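Local coordinates for sensor protein (Bacteroides thetaiotaomicron, PDB 2X7X) that binds fructose with this periplasmic domain of a hybrid two-component sensor, which probably signals to its histidine kinase across the membrane, at residues A[76-81]-A[97-101]; A[39-43]-A[54-58]; A[30-34]-A[253-257]. All blocks are in the same frame, centred on the assembly; numbering follows the deposited sequence.

In the fold
All three contacts lie in one lobe of a two-lobed periplasmic binding protein domain, built round the parallel sheet that holds strands 38-43, 8-13, 65-68 and 90-93. Interactions 2 and 1 follow one another along the chain, centres about 17 Å apart, and touch where Ile-79 of helix 73-85 packs on Val-55 of helix 48-60. Interaction 3 spans both in sequence: helix 249-260 returns from the other lobe to the end of helix 18-31, where Ala-31 meets Val-39 of interaction 2. Its centre is about 17 Å from that of interaction 2 and about 24 Å from that of interaction 1. Together they join helices, edge strand and loop within the lobe that forms one side of the fructose cleft.

Interaction 1: residues A[76-81]-A[97-101]; sequences MTPIVE and ILSDK
Thr-77 and Ile-97 bring helix 73-85 against the loop after strand 90-93, within the Rossmann-like alpha/beta lobe of this periplasmic binding protein domain. The helix crosses over from strand 65-68 to strand 90-93, and the loop that follows runs along its flank in the same direction, Ile-97 beside Thr-77 and Lys-101 beside Glu-81. The tight side is apolar. CD1 of Ile-97 lies 3.8 Å from CG1 of Val-80, and both side chains rest on the neighbouring strand, Ile-97 on Leu-92 and Val-80 on Val-90. Branched aliphatic residues suit this site between helix and sheet. Ile-97 reaches it because CG1 is set between the backbone N and the carbonyl carbon (chi1 57°), which sends the ethyl arm toward Val-80.

Threonine marks the border with the polar side. N of Leu-98 donates to OG1 of Thr-77 at 3.0 Å, a fairly straight bond of 154°. The same OG1 also bonds to the backbone O of Ala-73, one turn back in the helix, so one hydroxyl serves both helix and loop. The methyl CG2 of Thr-77 passes 3.8 Å from OG of Ser-99. That OG of Ser-99 donates to OE1 of Glu-81 at 2.9 Å, approaching on the anti side of the carboxylate and well out of its plane.

Toward solvent the contact loosens. Exposed Leu-98 leans on Ala-73 and Ala-74, and exposed Lys-101 lays its methylenes across those of Glu-81, CD of Lys-101 being 3.7 Å from CG of Glu-81. Lysine suits this rim, since its aliphatic part can cover the glutamate stem while its ammonium can probably remain hydrated. The opposite charges may attract weakly but do not meet: NZ of Lys-101 remains 4.9 Å from OE1 of Glu-81.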
ATOM      1  N   MET A  76      -7.286  35.703  -0.439  1.00 34.65           N
ATOM      2  CA  MET A  76      -8.455  34.983   0.039  1.00 35.04           C
ATOM      3  C   MET A  76      -8.783  35.231   1.513  1.00 34.90           C
ATOM      4  O   MET A  76      -9.879  34.892   1.975  1.00 34.82           O
ATOM      5  CB  MET A  76      -8.308  33.485  -0.229  1.00 35.27           C
ATOM      6  CG  MET A  76      -9.569  32.853  -0.822  1.00 37.13           C
ATOM      7  SD  MET A  76     -10.091  33.645  -2.380  1.00 39.13           S
ATOM      8  CE  MET A  76      -8.564  33.628  -3.294  1.00 37.63           C
ATOM      9  N   THR A  77      -7.844  35.821   2.247  1.00 34.87           N
ATOM     10  CA  THR A  77      -8.041  36.068   3.678  1.00 35.07           C
ATOM     11  C   THR A  77      -9.314  36.886   3.961  1.00 35.17           C
ATOM     12  O   THR A  77     -10.181  36.416   4.690  1.00 34.90           O
ATOM     13  CB  THR A  77      -6.779  36.683   4.354  1.00 35.16           C
ATOM     14  OG1 THR A  77      -5.707  35.735   4.303  1.00 34.22           O
ATOM     15  CG2 THR A  77      -7.052  37.041   5.820  1.00 35.40           C
ATOM     16  N   PRO A  78      -9.451  38.088   3.363  1.00 35.59           N
ATOM     17  CA  PRO A  78     -10.693  38.837   3.627  1.00 35.89           C
ATOM     18  C   PRO A  78     -11.956  38.005   3.357  1.00 36.19           C
ATOM     19  O   PRO A  78     -12.896  38.008   4.171  1.00 36.22           O
ATOM     20  CB  PRO A  78     -10.606  40.038   2.670  1.00 35.70           C
ATOM     21  CG  PRO A  78      -9.460  39.739   1.725  1.00 35.91           C
ATOM     22  CD  PRO A  78      -8.546  38.817   2.453  1.00 35.60           C
ATOM     23  N   ILE A  79     -11.947  37.265   2.251  1.00 36.34           N
ATOM     24  CA  ILE A  79     -13.098  36.468   1.848  1.00 36.66           C
ATOM     25  C   ILE A  79     -13.454  35.342   2.829  1.00 37.38           C
ATOM     26  O   ILE A  79     -14.626  35.057   3.049  1.00 37.59           O
ATOM     27  CB  ILE A  79     -12.952  35.972   0.397  1.00 36.43           C
ATOM     28  CG1 ILE A  79     -13.435  37.051  -0.567  1.00 36.35           C
ATOM     29  CG2 ILE A  79     -13.783  34.713   0.152  1.00 35.98           C
ATOM     30  CD1 ILE A  79     -12.460  38.174  -0.824  1.00 37.86           C
ATOM     31  N   VAL A  80     -12.459  34.703   3.430  1.00 38.15           N
ATOM     32  CA  VAL A  80     -12.764  33.681   4.433  1.00 38.90           C
ATOM     33  C   VAL A  80     -13.241  34.327   5.745  1.00 39.82           C
ATOM     34  O   VAL A  80     -14.128  33.789   6.426  1.00 39.92           O
ATOM     35  CB  VAL A  80     -11.582  32.682   4.643  1.00 38.69           C
ATOM     36  CG1 VAL A  80     -11.797  31.805   5.861  1.00 38.64           C
ATOM     37  CG2 VAL A  80     -11.421  31.807   3.429  1.00 38.31           C
ATOM     38  N   GLU A  81     -12.662  35.481   6.090  1.00 40.78           N
ATOM     39  CA  GLU A  81     -13.073  36.226   7.284  1.00 41.75           C
ATOM     40  C   GLU A  81     -14.559  36.606   7.254  1.00 42.54           C
ATOM     41  O   GLU A  81     -15.255  36.451   8.263  1.00 42.68           O
ATOM     42  CB  GLU A  81     -12.187  37.449   7.504  1.00 41.60           C
ATOM     43  CG  GLU A  81     -10.887  37.118   8.230  1.00 42.18           C
ATOM     44  CD  GLU A  81      -9.883  38.264   8.242  1.00 43.41           C
ATOM     45  OE1 GLU A  81      -8.875  38.152   8.969  1.00 42.76           O
ATOM     46  OE2 GLU A  81     -10.093  39.272   7.524  1.00 44.20           O
ATOM     47  N   ILE A  97      -4.794  30.488   5.110  1.00 31.40           N
ATOM     48  CA  ILE A  97      -4.924  31.939   4.989  1.00 31.66           C
ATOM     49  C   ILE A  97      -3.995  32.604   6.001  1.00 32.51           C
ATOM     50  O   ILE A  97      -3.175  31.930   6.635  1.00 32.84           O
ATOM     51  CB  ILE A  97      -6.383  32.421   5.165  1.00 31.33           C
ATOM     52  CG1 ILE A  97      -6.955  31.974   6.510  1.00 31.20           C
ATOM     53  CG2 ILE A  97      -7.250  31.937   4.010  1.00 30.84           C
ATOM     54  CD1 ILE A  97      -8.263  32.642   6.883  1.00 31.02           C
ATOM     55  N   LEU A  98      -4.123  33.919   6.160  1.00 33.30           N
ATOM     56  CA  LEU A  98      -3.189  34.677   6.985  1.00 33.88           C
ATOM     57  C   LEU A  98      -3.768  35.199   8.298  1.00 34.55           C
ATOM     58  O   LEU A  98      -3.234  36.133   8.888  1.00 35.10           O
ATOM     59  CB  LEU A  98      -2.566  35.813   6.164  1.00 33.67           C
ATOM     60  CG  LEU A  98      -1.801  35.361   4.915  1.00 33.59           C
ATOM     61  CD1 LEU A  98      -1.216  36.550   4.184  1.00 31.98           C
ATOM     62  CD2 LEU A  98      -0.714  34.315   5.256  1.00 32.30           C
ATOM     63  N   SER A  99      -4.850  34.589   8.762  1.00 35.41           N
ATOM     64  CA  SER A  99      -5.416  34.924  10.059  1.00 36.44           C
ATOM     65  C   SER A  99      -6.037  33.687  10.668  1.00 37.37           C
ATOM     66  O   SER A  99      -6.006  32.614  10.068  1.00 37.76           O
ATOM     67  CB  SER A  99      -6.460  36.025   9.936  1.00 36.47           C
ATOM     68  OG  SER A  99      -7.582  35.551   9.226  1.00 36.58           O
ATOM     69  N   ASP A 100      -6.612  33.846  11.856  1.00 38.43           N
ATOM     70  CA  ASP A 100      -7.083  32.718  12.660  1.00 39.23           C
ATOM     71  C   ASP A 100      -8.601  32.686  12.677  1.00 39.63           C
ATOM     72  O   ASP A 100      -9.221  32.064  13.539  1.00 39.78           O
ATOM     73  CB  ASP A 100      -6.539  32.841  14.088  1.00 39.36           C
ATOM     74  CG  ASP A 100      -7.032  34.100  14.808  1.00 39.98           C
ATOM     75  OD1 ASP A 100      -7.410  35.103  14.156  1.00 41.08           O
ATOM     76  OD2 ASP A 100      -7.027  34.083  16.050  1.00 41.62           O
ATOM     77  N   LYS A 101      -9.200  33.382  11.723  1.00 39.95           N
ATOM     78  CA  LYS A 101     -10.640  33.477  11.674  1.00 40.26           C
ATOM     79  C   LYS A 101     -11.188  32.363  10.796  1.00 39.61           C
ATOM     80  O   LYS A 101     -11.562  32.577   9.640  1.00 39.27           O
ATOM     81  CB  LYS A 101     -11.072  34.884  11.237  1.00 40.86           C
ATOM     82  CG  LYS A 101     -10.802  35.950  12.332  1.00 43.59           C
ATOM     83  CD  LYS A 101     -11.166  37.385  11.884  1.00 48.45           C
ATOM     84  CE  LYS A 101     -11.166  38.369  13.055  1.00 49.68           C
ATOM     85  NZ  LYS A 101      -9.861  38.330  13.787  1.00 51.67           N
TER

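Interaction 2: residues A[39-43]-A[54-58]; sequences VEIRS and DVHYF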
ATOM      1  N   VAL A  39     -23.484  17.436  -0.282  1.00 55.90           N
ATOM      2  CA  VAL A  39     -22.207  18.092  -0.549  1.00 54.86           C
ATOM      3  C   VAL A  39     -22.176  18.645  -1.967  1.00 54.30           C
ATOM      4  O   VAL A  39     -22.409  17.926  -2.943  1.00 54.32           O
ATOM      5  CB  VAL A  39     -20.997  17.150  -0.333  1.00 54.86           C
ATOM      6  CG1 VAL A  39     -19.702  17.891  -0.598  1.00 54.84           C
ATOM      7  CG2 VAL A  39     -20.997  16.576   1.077  1.00 54.49           C
ATOM      8  N   GLU A  40     -21.886  19.934  -2.057  1.00 53.33           N
ATOM      9  CA  GLU A  40     -21.751  20.622  -3.321  1.00 52.52           C
ATOM     10  C   GLU A  40     -20.297  21.076  -3.463  1.00 51.62           C
ATOM     11  O   GLU A  40     -19.689  21.527  -2.488  1.00 51.29           O
ATOM     12  CB  GLU A  40     -22.684  21.819  -3.310  1.00 52.93           C
ATOM     13  CG  GLU A  40     -22.830  22.545  -4.622  1.00 54.19           C
ATOM     14  CD  GLU A  40     -23.841  23.667  -4.528  1.00 56.32           C
ATOM     15  OE1 GLU A  40     -24.537  23.770  -3.478  1.00 55.63           O
ATOM     16  OE2 GLU A  40     -23.933  24.443  -5.505  1.00 56.86           O
ATOM     17  N   ILE A  41     -19.739  20.947  -4.668  1.00 50.48           N
ATOM     18  CA  ILE A  41     -18.307  21.198  -4.893  1.00 49.13           C
ATOM     19  C   ILE A  41     -18.076  22.021  -6.147  1.00 48.17           C
ATOM     20  O   ILE A  41     -18.621  21.700  -7.201  1.00 48.12           O
ATOM     21  CB  ILE A  41     -17.494  19.876  -5.003  1.00 49.08           C
ATOM     22  CG1 ILE A  41     -17.663  19.024  -3.744  1.00 48.71           C
ATOM     23  CG2 ILE A  41     -16.019  20.173  -5.239  1.00 49.23           C
ATOM     24  CD1 ILE A  41     -17.040  17.658  -3.837  1.00 48.43           C
ATOM     25  N   ARG A  42     -17.255  23.065  -6.023  1.00 47.02           N
ATOM     26  CA  ARG A  42     -16.910  23.958  -7.146  1.00 46.01           C
ATOM     27  C   ARG A  42     -15.399  24.183  -7.243  1.00 44.69           C
ATOM     28  O   ARG A  42     -14.710  24.290  -6.222  1.00 45.01           O
ATOM     29  CB  ARG A  42     -17.603  25.318  -6.986  1.00 46.25           C
ATOM     30  CG  ARG A  42     -19.128  25.248  -6.900  1.00 47.92           C
ATOM     31  CD  ARG A  42     -19.747  26.551  -6.392  1.00 50.97           C
ATOM     32  NE  ARG A  42     -19.630  27.659  -7.345  1.00 53.14           N
ATOM     33  CZ  ARG A  42     -20.449  27.865  -8.376  1.00 54.24           C
ATOM     34  NH1 ARG A  42     -21.463  27.030  -8.608  1.00 54.17           N
ATOM     35  NH2 ARG A  42     -20.250  28.907  -9.178  1.00 53.97           N
ATOM     36  N   SER A  43     -14.889  24.262  -8.466  1.00 42.68           N
ATOM     37  CA  SER A  43     -13.480  24.543  -8.691  1.00 40.90           C
ATOM     38  C   SER A  43     -13.305  25.999  -9.094  1.00 39.67           C
ATOM     39  O   SER A  43     -14.123  26.553  -9.817  1.00 39.39           O
ATOM     40  CB  SER A  43     -12.894  23.610  -9.766  1.00 40.90           C
ATOM     41  OG  SER A  43     -11.632  24.084 -10.238  1.00 40.61           O
ATOM     42  N   ASP A  54     -17.252  31.688  -5.754  1.00 47.59           N
ATOM     43  CA  ASP A  54     -17.700  30.425  -5.174  1.00 48.35           C
ATOM     44  C   ASP A  54     -18.018  30.554  -3.678  1.00 48.58           C
ATOM     45  O   ASP A  54     -19.010  30.000  -3.203  1.00 48.51           O
ATOM     46  CB  ASP A  54     -16.684  29.302  -5.431  1.00 48.58           C
ATOM     47  CG  ASP A  54     -16.439  29.050  -6.925  1.00 49.62           C
ATOM     48  OD1 ASP A  54     -17.405  29.016  -7.717  1.00 51.86           O
ATOM     49  OD2 ASP A  54     -15.269  28.878  -7.313  1.00 50.04           O
ATOM     50  N   VAL A  55     -17.200  31.297  -2.938  1.00 48.97           N
ATOM     51  CA  VAL A  55     -17.488  31.506  -1.514  1.00 49.50           C
ATOM     52  C   VAL A  55     -18.757  32.352  -1.323  1.00 50.07           C
ATOM     53  O   VAL A  55     -19.629  31.990  -0.533  1.00 49.90           O
ATOM     54  CB  VAL A  55     -16.276  32.079  -0.715  1.00 49.43           C
ATOM     55  CG1 VAL A  55     -16.629  32.256   0.761  1.00 48.83           C
ATOM     56  CG2 VAL A  55     -15.083  31.162  -0.833  1.00 48.50           C
ATOM     57  N   HIS A  56     -18.872  33.452  -2.066  1.00 50.97           N
ATOM     58  CA  HIS A  56     -20.089  34.276  -2.021  1.00 51.99           C
ATOM     59  C   HIS A  56     -21.338  33.463  -2.362  1.00 52.73           C
ATOM     60  O   HIS A  56     -22.364  33.604  -1.691  1.00 52.96           O
ATOM     61  CB  HIS A  56     -19.978  35.525  -2.909  1.00 51.75           C
ATOM     62  CG  HIS A  56     -19.004  36.547  -2.403  1.00 51.83           C
ATOM     63  ND1 HIS A  56     -18.344  37.423  -3.240  1.00 52.82           N
ATOM     64  CD2 HIS A  56     -18.568  36.823  -1.150  1.00 52.04           C
ATOM     65  CE1 HIS A  56     -17.550  38.203  -2.523  1.00 53.21           C
ATOM     66  NE2 HIS A  56     -17.667  37.858  -1.252  1.00 53.57           N
ATOM     67  N   TYR A  57     -21.233  32.604  -3.380  1.00 53.55           N
ATOM     68  CA  TYR A  57     -22.300  31.676  -3.770  1.00 54.51           C
ATOM     69  C   TYR A  57     -22.744  30.771  -2.615  1.00 55.13           C
ATOM     70  O   TYR A  57     -23.941  30.613  -2.355  1.00 55.14           O
ATOM     71  CB  TYR A  57     -21.843  30.827  -4.961  1.00 54.51           C
ATOM     72  CG  TYR A  57     -22.834  29.772  -5.415  1.00 55.26           C
ATOM     73  CD1 TYR A  57     -23.562  29.931  -6.598  1.00 55.88           C
ATOM     74  CD2 TYR A  57     -23.031  28.604  -4.670  1.00 56.15           C
ATOM     75  CE1 TYR A  57     -24.474  28.957  -7.022  1.00 55.89           C
ATOM     76  CE2 TYR A  57     -23.940  27.631  -5.077  1.00 56.53           C
ATOM     77  CZ  TYR A  57     -24.657  27.812  -6.251  1.00 56.65           C
ATOM     78  OH  TYR A  57     -25.550  26.835  -6.643  1.00 57.40           O
ATOM     79  N   PHE A  58     -21.773  30.169  -1.936  1.00 56.02           N
ATOM     80  CA  PHE A  58     -22.062  29.281  -0.820  1.00 56.76           C
ATOM     81  C   PHE A  58     -22.650  30.038   0.375  1.00 57.20           C
ATOM     82  O   PHE A  58     -23.415  29.476   1.166  1.00 57.49           O
ATOM     83  CB  PHE A  58     -20.809  28.493  -0.421  1.00 56.83           C
ATOM     84  CG  PHE A  58     -20.462  27.357  -1.371  1.00 57.46           C
ATOM     85  CD1 PHE A  58     -21.414  26.394  -1.717  1.00 58.10           C
ATOM     86  CD2 PHE A  58     -19.173  27.234  -1.890  1.00 57.31           C
ATOM     87  CE1 PHE A  58     -21.088  25.342  -2.585  1.00 58.44           C
ATOM     88  CE2 PHE A  58     -18.838  26.191  -2.752  1.00 57.36           C
ATOM     89  CZ  PHE A  58     -19.793  25.241  -3.098  1.00 58.09           C
TER
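Asp-54 OD1 is gripped by two nitrogens of Arg-42, by NE at 2.6 Å (N-H...O 151°) and only weakly by NH2 at 3.2 Å. The salt bridge fastens helix 48-60 to edge strand 38-43 in a beta-alpha-beta unit of the domain's parallel sheet, where the helix leads on to strand 65-68. Segments 39-43 and 54-58 run nearly antiparallel (158°), their axes 10.0 Å apart at closest approach. The gap is bridged mainly by the long reach of Arg-42 and Glu-40 and the rings of Tyr-57 and Phe-58, with the short Asp-54 meeting the arginine part way.

NE comes to OD1 from above the carboxylate plane, and the two flat groups are steeply inclined to each other. A second partner fixes the rotation of the guanidinium: it lies flat on the Tyr-57 ring, with CZ of Arg-42 4.3 Å from the ring centroid in a cation-pi stack. Tyr-57 follows Asp-54 by three residues, so on the helix the anion and the aromatic face fall on the same side. One grips the edge of the guanidinium and the other covers a face. Arginine fits because it can offer N-H groups in one direction and a flat cationic surface in another; the bend at chi3 (69°) turns its head from the strand to these partners.

Phenylalanine supplies the apolar floor. CZ of Phe-58 approaches CD of Arg-42 at 3.5 Å, while the ring also packs on Leu-66 of strand 65-68. Two residues along the strand from Arg-42, Glu-40 likewise points to the helix. Glu-40 stretches out beside both aromatic residues, with its carboxylate nearly perpendicular to each ring; its CD sits at the edge of the Phe-58 ring, 3.8 Å from CE1.

Interaction 3: residues A[30-34]-A[253-257]; sequences EAMFY and LQLAM
Tyr-34 lays its ring over Met-257, joining the turn after helix 18-31 to helix 249-260 on one flank of the parallel sheet in this alpha/beta binding domain. A type I beta turn from Ala-31 to Tyr-34 ends the first helix and directs the tyrosine at the second. From the backbone outward, CB of Tyr-34 meets the methyl CE of Met-257 at 3.7 Å, and CG touches the same methyl. The six-membered ring then sits squarely on the methionine stem: CG of Met-257 lies 3.4 Å from the ring centroid, over the face, in a CH-pi contact. SD stands farther off, 4.7 Å from the centroid, as a Met-aromatic contact. At the tip, OH of Tyr-34 comes beside CG of Gln-254, 3.8 Å away. Methionine suits the place because its unbranched, flexible chain can lie along the ring face, CG over the centre and CE by CB and CG of Tyr-34.

One turn earlier on the helix, Leu-253 packs against the end of helix 18-31, its CD2 4.0 Å from CB of Ala-31; the small alanine lets the chains come close. Nearby Glu-30 packs its CB on the same CD2. Replacing Tyr-34 by an alanine would probably open a gap over Met-257 and leave its thioether free to turn. The contact therefore rests chiefly on dispersion and the polarisable thioether and ring, while the charged end of Glu-30 is paired through OE1 across the subunit interface, in a salt bridge with Lys-297 of the second subunit.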
ATOM      1  N   GLU A  30     -17.676   9.550   1.696  1.00 55.46           N
ATOM      2  CA  GLU A  30     -17.918   9.567   3.134  1.00 56.16           C
ATOM      3  C   GLU A  30     -19.290  10.176   3.464  1.00 56.88           C
ATOM      4  O   GLU A  30     -19.858   9.894   4.520  1.00 56.82           O
ATOM      5  CB  GLU A  30     -16.793  10.305   3.865  1.00 55.97           C
ATOM      6  CG  GLU A  30     -16.710  10.029   5.363  1.00 55.31           C
ATOM      7  CD  GLU A  30     -16.244   8.627   5.678  1.00 55.96           C
ATOM      8  OE1 GLU A  30     -15.583   7.997   4.814  1.00 55.95           O
ATOM      9  OE2 GLU A  30     -16.544   8.146   6.792  1.00 56.14           O
ATOM     10  N   ALA A  31     -19.815  11.007   2.563  1.00 57.75           N
ATOM     11  CA  ALA A  31     -21.115  11.653   2.773  1.00 58.91           C
ATOM     12  C   ALA A  31     -22.230  10.617   2.946  1.00 59.62           C
ATOM     13  O   ALA A  31     -23.059  10.719   3.855  1.00 59.85           O
ATOM     14  CB  ALA A  31     -21.441  12.631   1.625  1.00 58.69           C
ATOM     15  N   MET A  32     -22.214   9.602   2.092  1.00 60.33           N
ATOM     16  CA  MET A  32     -23.251   8.584   2.077  1.00 61.25           C
ATOM     17  C   MET A  32     -23.260   7.675   3.321  1.00 61.33           C
ATOM     18  O   MET A  32     -24.067   6.751   3.414  1.00 61.57           O
ATOM     19  CB  MET A  32     -23.175   7.787   0.764  1.00 61.61           C
ATOM     20  CG  MET A  32     -23.659   8.596  -0.449  1.00 62.97           C
ATOM     21  SD  MET A  32     -23.225   7.888  -2.054  1.00 66.28           S
ATOM     22  CE  MET A  32     -24.297   8.814  -3.172  1.00 65.75           C
ATOM     23  N   PHE A  33     -22.382   7.954   4.282  1.00 61.43           N
ATOM     24  CA  PHE A  33     -22.390   7.256   5.571  1.00 61.64           C
ATOM     25  C   PHE A  33     -23.071   8.086   6.636  1.00 61.68           C
ATOM     26  O   PHE A  33     -23.079   7.718   7.814  1.00 61.82           O
ATOM     27  CB  PHE A  33     -20.972   6.894   6.015  1.00 61.63           C
ATOM     28  CG  PHE A  33     -20.414   5.720   5.292  1.00 62.56           C
ATOM     29  CD1 PHE A  33     -20.563   4.435   5.814  1.00 63.13           C
ATOM     30  CD2 PHE A  33     -19.768   5.887   4.064  1.00 63.08           C
ATOM     31  CE1 PHE A  33     -20.068   3.331   5.134  1.00 63.83           C
ATOM     32  CE2 PHE A  33     -19.263   4.789   3.370  1.00 63.74           C
ATOM     33  CZ  PHE A  33     -19.415   3.506   3.902  1.00 63.98           C
ATOM     34  N   TYR A  34     -23.619   9.219   6.209  1.00 61.66           N
ATOM     35  CA  TYR A  34     -24.383  10.099   7.076  1.00 61.70           C
ATOM     36  C   TYR A  34     -25.735  10.383   6.423  1.00 61.71           C
ATOM     37  O   TYR A  34     -25.805  10.715   5.227  1.00 61.43           O
ATOM     38  CB  TYR A  34     -23.626  11.411   7.341  1.00 61.67           C
ATOM     39  CG  TYR A  34     -22.387  11.285   8.208  1.00 61.73           C
ATOM     40  CD1 TYR A  34     -21.116  11.196   7.634  1.00 61.64           C
ATOM     41  CD2 TYR A  34     -22.483  11.276   9.603  1.00 62.33           C
ATOM     42  CE1 TYR A  34     -19.973  11.081   8.427  1.00 61.83           C
ATOM     43  CE2 TYR A  34     -21.346  11.169  10.410  1.00 62.39           C
ATOM     44  CZ  TYR A  34     -20.094  11.071   9.813  1.00 62.55           C
ATOM     45  OH  TYR A  34     -18.970  10.967  10.603  1.00 62.25           O
ATOM     46  N   LEU A 253     -14.451  15.198   5.928  1.00 47.94           N
ATOM     47  CA  LEU A 253     -15.873  15.134   6.223  1.00 48.56           C
ATOM     48  C   LEU A 253     -16.184  14.793   7.683  1.00 49.02           C
ATOM     49  O   LEU A 253     -17.113  15.360   8.259  1.00 49.13           O
ATOM     50  CB  LEU A 253     -16.602  14.175   5.293  1.00 48.61           C
ATOM     51  CG  LEU A 253     -18.117  14.442   5.297  1.00 48.92           C
ATOM     52  CD1 LEU A 253     -18.453  15.810   4.690  1.00 47.91           C
ATOM     53  CD2 LEU A 253     -18.865  13.358   4.575  1.00 47.90           C
ATOM     54  N   GLN A 254     -15.416  13.880   8.274  1.00 49.40           N
ATOM     55  CA  GLN A 254     -15.594  13.540   9.679  1.00 50.27           C
ATOM     56  C   GLN A 254     -15.450  14.766  10.558  1.00 50.55           C
ATOM     57  O   GLN A 254     -16.118  14.888  11.586  1.00 50.85           O
ATOM     58  CB  GLN A 254     -14.599  12.474  10.121  1.00 50.51           C
ATOM     59  CG  GLN A 254     -15.210  11.097  10.307  1.00 51.97           C
ATOM     60  CD  GLN A 254     -14.463  10.032   9.524  1.00 53.77           C
ATOM     61  OE1 GLN A 254     -14.917   9.610   8.457  1.00 54.59           O
ATOM     62  NE2 GLN A 254     -13.301   9.611  10.032  1.00 52.97           N
ATOM     63  N   LEU A 255     -14.573  15.671  10.142  1.00 50.75           N
ATOM     64  CA  LEU A 255     -14.357  16.921  10.844  1.00 50.90           C
ATOM     65  C   LEU A 255     -15.594  17.802  10.691  1.00 51.22           C
ATOM     66  O   LEU A 255     -16.107  18.320  11.681  1.00 51.43           O
ATOM     67  CB  LEU A 255     -13.110  17.620  10.296  1.00 50.75           C
ATOM     68  CG  LEU A 255     -12.587  18.917  10.916  1.00 50.49           C
ATOM     69  CD1 LEU A 255     -12.243  18.752  12.397  1.00 49.37           C
ATOM     70  CD2 LEU A 255     -11.367  19.388  10.127  1.00 49.89           C
ATOM     71  N   ALA A 256     -16.072  17.951   9.457  1.00 51.31           N
ATOM     72  CA  ALA A 256     -17.302  18.683   9.185  1.00 51.74           C
ATOM     73  C   ALA A 256     -18.448  18.174  10.071  1.00 52.20           C
ATOM     74  O   ALA A 256     -19.097  18.961  10.767  1.00 52.53           O
ATOM     75  CB  ALA A 256     -17.671  18.588   7.706  1.00 51.27           C
ATOM     76  N   MET A 257     -18.663  16.861  10.066  1.00 52.45           N
ATOM     77  CA  MET A 257     -19.725  16.240  10.858  1.00 52.85           C
ATOM     78  C   MET A 257     -19.597  16.437  12.371  1.00 52.94           C
ATOM     79  O   MET A 257     -20.586  16.735  13.039  1.00 52.98           O
ATOM     80  CB  MET A 257     -19.850  14.754  10.523  1.00 53.05           C
ATOM     81  CG  MET A 257     -20.450  14.504   9.150  1.00 53.40           C
ATOM     82  SD  MET A 257     -21.551  15.841   8.672  1.00 54.76           S
ATOM     83  CE  MET A 257     -22.861  14.957   7.835  1.00 54.42           C
TER